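Local atomic coordinates of UDP-N-acetylglucosamine 2-epimerase (Listeria monocytogenes, PDB entry 3OT5), a protein that probably interconverts UDP-N-acetylglucosamine and UDP-N-acetylmannosamine by inverting the configuration at C2 of the sugar. Residues M244-R255 with K348-L359. Numbering follows the deposited sequence.
Sequences MFEAVREIVESR and KENLIKEALDLL
Ala-247 meets Leu-351 where the two helices come together: its CB lies 3.5 Å from Leu-351 CD2, a tight carbon pair, and the same methyl leans on the aliphatic stem of Lys-348. Leu-351 CD2 also touches Met-244 CB. One turn on, Ile-251 enters as a knob into a hole made by Ile-352, Ala-355, Leu-356 and Leu-359. Its two branches divide the hole: CG1, anti to the carbonyl carbon, lies over Ile-352 CA at 4.0 Å, while CG2 reaches Leu-359 CD1 at 3.7 Å.

The segment axes approach to 8.4 Å and run in roughly the same direction, with a signed crossing angle of -31°. The pair lies on one face of the parallel sheet of a Rossmann-like three-layer sandwich, with Phe-306 of strand 302-307 touching both Ile-251 and Ala-355.

Polar contacts occupy the partly exposed flank. Lys-348, fully extended with CG anti to N (chi1 -178°), carries NZ to Glu-246 OE2 at 3.3 Å, a salt bridge in which NZ approaches from above the carboxylate plane, 60° out. Glu-250 OE2 lies 4.4 Å from Lys-348 NZ, beyond a salt bridge, yet may still contribute electrostatically; the Glu-250 side chain crosses that of Ile-352 at about a right angle, its carboxylate against Ile-352 CD1.

At the C-terminal end of helix 240-254, Leu-356 CD2 sits 3.9 Å above the centre of the Arg-255 guanidinium. That group also bonds in its own plane to Ser-254 O through NH2 and forms a salt bridge with Asp-360 through NH1, contacts that would restrict its rotation.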
ATOM      1  N   MET A 244       3.253 -24.418  -5.384  1.00 57.02           N
ATOM      2  CA  MET A 244       3.614 -23.125  -5.959  1.00 55.39           C
ATOM      3  C   MET A 244       5.110 -23.021  -6.306  1.00 53.26           C
ATOM      4  O   MET A 244       5.442 -22.526  -7.382  1.00 51.49           O
ATOM      5  CB  MET A 244       3.151 -21.972  -5.055  1.00 54.55           C
ATOM      6  CG  MET A 244       1.635 -21.968  -4.860  1.00 56.82           C
ATOM      7  SD  MET A 244       0.953 -20.540  -4.022  1.00 61.68           S
ATOM      8  CE  MET A 244       1.905 -20.513  -2.504  1.00 55.32           C
ATOM      9  N   PHE A 245       6.002 -23.489  -5.427  1.00 53.06           N
ATOM     10  CA  PHE A 245       7.442 -23.438  -5.738  1.00 52.74           C
ATOM     11  C   PHE A 245       7.744 -24.345  -6.925  1.00 53.95           C
ATOM     12  O   PHE A 245       8.501 -23.975  -7.831  1.00 53.81           O
ATOM     13  CB  PHE A 245       8.345 -23.838  -4.565  1.00 52.91           C
ATOM     14  CG  PHE A 245       8.241 -22.944  -3.358  1.00 50.52           C
ATOM     15  CD1 PHE A 245       8.265 -21.569  -3.486  1.00 51.69           C
ATOM     16  CD2 PHE A 245       8.264 -23.488  -2.082  1.00 53.86           C
ATOM     17  CE1 PHE A 245       8.199 -20.737  -2.354  1.00 52.23           C
ATOM     18  CE2 PHE A 245       8.214 -22.674  -0.953  1.00 53.15           C
ATOM     19  CZ  PHE A 245       8.181 -21.294  -1.093  1.00 52.20           C
ATOM     20  N   GLU A 246       7.157 -25.537  -6.917  1.00 55.64           N
ATOM     21  CA  GLU A 246       7.351 -26.479  -8.010  1.00 57.03           C
ATOM     22  C   GLU A 246       6.900 -25.840  -9.315  1.00 56.30           C
ATOM     23  O   GLU A 246       7.514 -26.053 -10.349  1.00 58.07           O
ATOM     24  CB  GLU A 246       6.602 -27.789  -7.750  1.00 59.46           C
ATOM     25  CG  GLU A 246       7.178 -28.609  -6.598  1.00 62.00           C
ATOM     26  CD  GLU A 246       6.399 -29.889  -6.313  1.00 68.25           C
ATOM     27  OE1 GLU A 246       6.982 -30.828  -5.725  1.00 71.14           O
ATOM     28  OE2 GLU A 246       5.214 -29.970  -6.686  1.00 74.61           O
ATOM     29  N   ALA A 247       5.844 -25.032  -9.253  1.00 54.97           N
ATOM     30  CA  ALA A 247       5.323 -24.358 -10.437  1.00 54.65           C
ATOM     31  C   ALA A 247       6.342 -23.390 -11.035  1.00 53.00           C
ATOM     32  O   ALA A 247       6.627 -23.458 -12.227  1.00 52.87           O
ATOM     33  CB  ALA A 247       4.039 -23.613 -10.103  1.00 54.13           C
ATOM     34  N   VAL A 248       6.872 -22.493 -10.202  1.00 50.53           N
ATOM     35  CA  VAL A 248       7.846 -21.502 -10.653  1.00 50.16           C
ATOM     36  C   VAL A 248       9.171 -22.157 -11.073  1.00 51.88           C
ATOM     37  O   VAL A 248       9.820 -21.708 -12.011  1.00 52.66           O
ATOM     38  CB  VAL A 248       8.039 -20.361  -9.611  1.00 49.07           C
ATOM     39  CG1 VAL A 248       6.759 -19.540  -9.496  1.00 49.41           C
ATOM     40  CG2 VAL A 248       8.443 -20.909  -8.249  1.00 47.42           C
ATOM     41  N   ARG A 249       9.564 -23.224 -10.388  1.00 53.54           N
ATOM     42  CA  ARG A 249      10.762 -23.964 -10.765  1.00 54.72           C
ATOM     43  C   ARG A 249      10.589 -24.398 -12.215  1.00 55.85           C
ATOM     44  O   ARG A 249      11.466 -24.191 -13.057  1.00 55.97           O
ATOM     45  CB  ARG A 249      10.902 -25.209  -9.896  1.00 55.80           C
ATOM     46  CG  ARG A 249      12.021 -26.164 -10.281  1.00 59.99           C
ATOM     47  CD  ARG A 249      13.414 -25.669  -9.910  1.00 62.04           C
ATOM     48  NE  ARG A 249      14.427 -26.646 -10.312  1.00 64.13           N
ATOM     49  CZ  ARG A 249      15.672 -26.709  -9.842  1.00 64.90           C
ATOM     50  NH1 ARG A 249      16.080 -25.891  -8.884  1.00 65.85           N
ATOM     51  NH2 ARG A 249      16.499 -27.644 -10.296  1.00 67.02           N
ATOM     52  N   GLU A 250       9.439 -24.998 -12.495  1.00 56.27           N
ATOM     53  CA  GLU A 250       9.126 -25.488 -13.836  1.00 58.47           C
ATOM     54  C   GLU A 250       9.036 -24.357 -14.875  1.00 56.90           C
ATOM     55  O   GLU A 250       9.406 -24.552 -16.036  1.00 58.98           O
ATOM     56  CB  GLU A 250       7.843 -26.336 -13.805  1.00 59.58           C
ATOM     57  CG  GLU A 250       7.513 -27.002 -15.129  1.00 66.09           C
ATOM     58  CD  GLU A 250       6.379 -28.022 -15.032  1.00 72.44           C
ATOM     59  OE1 GLU A 250       5.833 -28.401 -16.093  1.00 74.96           O
ATOM     60  OE2 GLU A 250       6.034 -28.446 -13.904  1.00 75.70           O
ATOM     61  N   ILE A 251       8.549 -23.188 -14.466  1.00 54.87           N
ATOM     62  CA  ILE A 251       8.459 -22.035 -15.365  1.00 54.14           C
ATOM     63  C   ILE A 251       9.887 -21.645 -15.747  1.00 54.67           C
ATOM     64  O   ILE A 251      10.206 -21.451 -16.933  1.00 55.05           O
ATOM     65  CB  ILE A 251       7.744 -20.823 -14.699  1.00 52.73           C
ATOM     66  CG1 ILE A 251       6.279 -21.141 -14.392  1.00 51.14           C
ATOM     67  CG2 ILE A 251       7.788 -19.605 -15.599  1.00 50.70           C
ATOM     68  CD1 ILE A 251       5.578 -20.061 -13.554  1.00 44.70           C
ATOM     69  N   VAL A 252      10.748 -21.558 -14.735  1.00 53.13           N
ATOM     70  CA  VAL A 252      12.149 -21.205 -14.941  1.00 54.25           C
ATOM     71  C   VAL A 252      12.884 -22.213 -15.829  1.00 56.92           C
ATOM     72  O   VAL A 252      13.627 -21.814 -16.725  1.00 58.36           O
ATOM     73  CB  VAL A 252      12.890 -21.043 -13.602  1.00 53.02           C
ATOM     74  CG1 VAL A 252      14.401 -20.932 -13.824  1.00 52.54           C
ATOM     75  CG2 VAL A 252      12.344 -19.840 -12.859  1.00 50.73           C
ATOM     76  N   GLU A 253      12.675 -23.505 -15.596  1.00 58.91           N
ATOM     77  CA  GLU A 253      13.332 -24.539 -16.416  1.00 62.20           C
ATOM     78  C   GLU A 253      12.824 -24.555 -17.858  1.00 63.75           C
ATOM     79  O   GLU A 253      13.589 -24.796 -18.785  1.00 66.23           O
ATOM     80  CB  GLU A 253      13.151 -25.934 -15.805  1.00 63.10           C
ATOM     81  CG  GLU A 253      13.836 -26.125 -14.459  1.00 63.80           C
ATOM     82  CD  GLU A 253      13.683 -27.534 -13.909  1.00 70.09           C
ATOM     83  OE1 GLU A 253      13.311 -28.454 -14.679  1.00 75.18           O
ATOM     84  OE2 GLU A 253      13.955 -27.730 -12.706  1.00 71.84           O
ATOM     85  N   SER A 254      11.535 -24.291 -18.036  1.00 63.85           N
ATOM     86  CA  SER A 254      10.905 -24.299 -19.353  1.00 65.61           C
ATOM     87  C   SER A 254      11.233 -23.078 -20.204  1.00 65.32           C
ATOM     88  O   SER A 254      11.179 -23.152 -21.435  1.00 67.02           O
ATOM     89  CB  SER A 254       9.388 -24.397 -19.191  1.00 66.11           C
ATOM     90  OG  SER A 254       9.030 -25.583 -18.497  1.00 69.11           O
ATOM     91  N   ARG A 255      11.541 -21.962 -19.549  1.00 62.72           N
ATOM     92  CA  ARG A 255      11.876 -20.711 -20.226  1.00 63.34           C
ATOM     93  C   ARG A 255      13.231 -20.227 -19.724  1.00 63.94           C
ATOM     94  O   ARG A 255      13.337 -19.638 -18.638  1.00 62.16           O
ATOM     95  CB  ARG A 255      10.794 -19.661 -19.966  1.00 61.55           C
ATOM     96  CG  ARG A 255       9.430 -20.037 -20.511  1.00 61.15           C
ATOM     97  CD  ARG A 255       9.464 -20.188 -22.037  1.00 61.00           C
ATOM     98  NE  ARG A 255       8.141 -20.489 -22.578  1.00 60.62           N
ATOM     99  CZ  ARG A 255       7.642 -21.716 -22.723  1.00 62.68           C
ATOM    100  NH1 ARG A 255       6.423 -21.866 -23.220  1.00 64.80           N
ATOM    101  NH2 ARG A 255       8.344 -22.797 -22.370  1.00 57.79           N
ATOM    102  N   LYS A 348      -0.679 -25.408  -8.976  1.00 62.33           N
ATOM    103  CA  LYS A 348       0.560 -25.476  -9.771  1.00 62.03           C
ATOM    104  C   LYS A 348       0.344 -25.379 -11.296  1.00 63.25           C
ATOM    105  O   LYS A 348       1.052 -24.655 -11.993  1.00 60.80           O
ATOM    106  CB  LYS A 348       1.273 -26.790  -9.440  1.00 63.49           C
ATOM    107  CG  LYS A 348       2.597 -27.025 -10.134  1.00 64.13           C
ATOM    108  CD  LYS A 348       3.138 -28.404  -9.750  1.00 68.39           C
ATOM    109  CE  LYS A 348       4.471 -28.707 -10.409  1.00 69.77           C
ATOM    110  NZ  LYS A 348       5.022 -30.029  -9.962  1.00 71.45           N
ATOM    111  N   GLU A 349      -0.631 -26.110 -11.811  1.00 67.06           N
ATOM    112  CA  GLU A 349      -0.891 -26.088 -13.248  1.00 70.51           C
ATOM    113  C   GLU A 349      -1.369 -24.717 -13.713  1.00 69.15           C
ATOM    114  O   GLU A 349      -1.045 -24.280 -14.816  1.00 69.61           O
ATOM    115  CB  GLU A 349      -1.904 -27.170 -13.652  1.00 74.69           C
ATOM    116  CG  GLU A 349      -1.395 -28.611 -13.505  1.00 80.47           C
ATOM    117  CD  GLU A 349      -1.104 -29.020 -12.067  1.00 83.52           C
ATOM    118  OE1 GLU A 349      -1.742 -28.458 -11.142  1.00 84.70           O
ATOM    119  OE2 GLU A 349      -0.255 -29.921 -11.864  1.00 84.43           O
ATOM    120  N   ASN A 350      -2.108 -24.022 -12.855  1.00 67.91           N
ATOM    121  CA  ASN A 350      -2.635 -22.719 -13.212  1.00 66.18           C
ATOM    122  C   ASN A 350      -1.508 -21.664 -13.140  1.00 62.26           C
ATOM    123  O   ASN A 350      -1.486 -20.715 -13.923  1.00 60.63           O
ATOM    124  CB  ASN A 350      -3.826 -22.366 -12.307  1.00 66.80           C
ATOM    125  CG  ASN A 350      -4.805 -21.414 -12.968  1.00 68.92           C
ATOM    126  OD1 ASN A 350      -5.134 -21.566 -14.150  1.00 71.57           O
ATOM    127  ND2 ASN A 350      -5.331 -20.477 -12.197  1.00 65.90           N
ATOM    128  N   LEU A 351      -0.581 -21.819 -12.194  1.00 60.34           N
ATOM    129  CA  LEU A 351       0.564 -20.896 -12.099  1.00 57.78           C
ATOM    130  C   LEU A 351       1.372 -20.943 -13.403  1.00 57.61           C
ATOM    131  O   LEU A 351       1.646 -19.902 -14.018  1.00 56.21           O
ATOM    132  CB  LEU A 351       1.479 -21.239 -10.917  1.00 56.65           C
ATOM    133  CG  LEU A 351       1.314 -20.581  -9.528  1.00 57.42           C
ATOM    134  CD1 LEU A 351      -0.004 -20.953  -8.921  1.00 57.42           C
ATOM    135  CD2 LEU A 351       2.460 -20.895  -8.572  1.00 59.29           C
ATOM    136  N   ILE A 352       1.734 -22.159 -13.813  1.00 58.40           N
ATOM    137  CA  ILE A 352       2.520 -22.397 -15.036  1.00 59.37           C
ATOM    138  C   ILE A 352       1.827 -21.861 -16.284  1.00 61.22           C
ATOM    139  O   ILE A 352       2.397 -21.063 -17.033  1.00 59.94           O
ATOM    140  CB  ILE A 352       2.794 -23.907 -15.254  1.00 61.31           C
ATOM    141  CG1 ILE A 352       3.631 -24.480 -14.108  1.00 59.15           C
ATOM    142  CG2 ILE A 352       3.533 -24.132 -16.569  1.00 64.06           C
ATOM    143  CD1 ILE A 352       3.825 -25.972 -14.185  1.00 58.71           C
ATOM    144  N   LYS A 353       0.596 -22.305 -16.507  1.00 63.95           N
ATOM    145  CA  LYS A 353      -0.170 -21.873 -17.669  1.00 67.60           C
ATOM    146  C   LYS A 353      -0.228 -20.368 -17.785  1.00 65.56           C
ATOM    147  O   LYS A 353       0.133 -19.783 -18.809  1.00 66.19           O
ATOM    148  CB  LYS A 353      -1.611 -22.363 -17.566  1.00 70.82           C
ATOM    149  CG  LYS A 353      -1.830 -23.842 -17.726  1.00 76.74           C
ATOM    150  CD  LYS A 353      -3.253 -24.207 -17.269  1.00 84.19           C
ATOM    151  CE  LYS A 353      -4.334 -23.390 -17.979  1.00 87.95           C
ATOM    152  NZ  LYS A 353      -5.704 -23.723 -17.484  1.00 93.67           N
ATOM    153  N   GLU A 354      -0.678 -19.740 -16.708  1.00 62.98           N
ATOM    154  CA  GLU A 354      -0.859 -18.305 -16.701  1.00 61.43           C
ATOM    155  C   GLU A 354       0.469 -17.570 -16.855  1.00 58.84           C
ATOM    156  O   GLU A 354       0.537 -16.540 -17.516  1.00 60.00           O
ATOM    157  CB  GLU A 354      -1.569 -17.869 -15.432  1.00 59.57           C
ATOM    158  CG  GLU A 354      -2.339 -16.603 -15.639  1.00 63.53           C
ATOM    159  CD  GLU A 354      -3.564 -16.837 -16.508  1.00 67.99           C
ATOM    160  OE1 GLU A 354      -3.821 -16.027 -17.421  1.00 72.41           O
ATOM    161  OE2 GLU A 354      -4.246 -17.860 -16.299  1.00 69.12           O
ATOM    162  N   ALA A 355       1.521 -18.099 -16.246  1.00 56.97           N
ATOM    163  CA  ALA A 355       2.840 -17.497 -16.359  1.00 55.22           C
ATOM    164  C   ALA A 355       3.328 -17.588 -17.814  1.00 57.15           C
ATOM    165  O   ALA A 355       3.710 -16.584 -18.424  1.00 56.46           O
ATOM    166  CB  ALA A 355       3.807 -18.203 -15.449  1.00 54.33           C
ATOM    167  N   LEU A 356       3.307 -18.799 -18.361  1.00 58.58           N
ATOM    168  CA  LEU A 356       3.753 -19.022 -19.734  1.00 61.89           C
ATOM    169  C   LEU A 356       3.002 -18.123 -20.705  1.00 63.69           C
ATOM    170  O   LEU A 356       3.604 -17.535 -21.600  1.00 64.79           O
ATOM    171  CB  LEU A 356       3.601 -20.490 -20.129  1.00 63.54           C
ATOM    172  CG  LEU A 356       4.440 -21.480 -19.319  1.00 63.63           C
ATOM    173  CD1 LEU A 356       4.351 -22.881 -19.923  1.00 64.65           C
ATOM    174  CD2 LEU A 356       5.884 -21.032 -19.266  1.00 62.43           C
ATOM    175  N   ASP A 357       1.691 -18.016 -20.517  1.00 64.97           N
ATOM    176  CA  ASP A 357       0.851 -17.160 -21.356  1.00 67.34           C
ATOM    177  C   ASP A 357       1.479 -15.780 -21.466  1.00 65.12           C
ATOM    178  O   ASP A 357       1.724 -15.283 -22.571  1.00 66.42           O
ATOM    179  CB  ASP A 357      -0.549 -17.031 -20.743  1.00 67.16           C
ATOM    180  CG  ASP A 357      -1.467 -16.115 -21.542  1.00 71.94           C
ATOM    181  OD1 ASP A 357      -2.221 -15.340 -20.903  1.00 73.72           O
ATOM    182  OD2 ASP A 357      -1.418 -16.139 -22.793  1.00 75.68           O
ATOM    183  N   LEU A 358       1.754 -15.179 -20.311  1.00 61.86           N
ATOM    184  CA  LEU A 358       2.354 -13.845 -20.242  1.00 60.51           C
ATOM    185  C   LEU A 358       3.767 -13.805 -20.810  1.00 60.68           C
ATOM    186  O   LEU A 358       4.147 -12.848 -21.487  1.00 61.90           O
ATOM    187  CB  LEU A 358       2.361 -13.336 -18.796  1.00 57.83           C
ATOM    188  CG  LEU A 358       0.976 -13.085 -18.210  1.00 58.79           C
ATOM    189  CD1 LEU A 358       1.063 -12.654 -16.749  1.00 55.75           C
ATOM    190  CD2 LEU A 358       0.258 -12.042 -19.037  1.00 60.70           C
ATOM    191  N   LEU A 359       4.547 -14.840 -20.537  1.00 60.21           N
ATOM    192  CA  LEU A 359       5.909 -14.902 -21.047  1.00 61.18           C
ATOM    193  C   LEU A 359       5.990 -15.116 -22.574  1.00 64.33           C
ATOM    194  O   LEU A 359       6.845 -14.524 -23.237  1.00 64.05           O
ATOM    195  CB  LEU A 359       6.692 -16.002 -20.321  1.00 60.28           C
ATOM    196  CG  LEU A 359       6.984 -15.719 -18.847  1.00 58.61           C
ATOM    197  CD1 LEU A 359       7.512 -16.962 -18.149  1.00 56.83           C
ATOM    198  CD2 LEU A 359       7.964 -14.547 -18.708  1.00 58.49           C
TER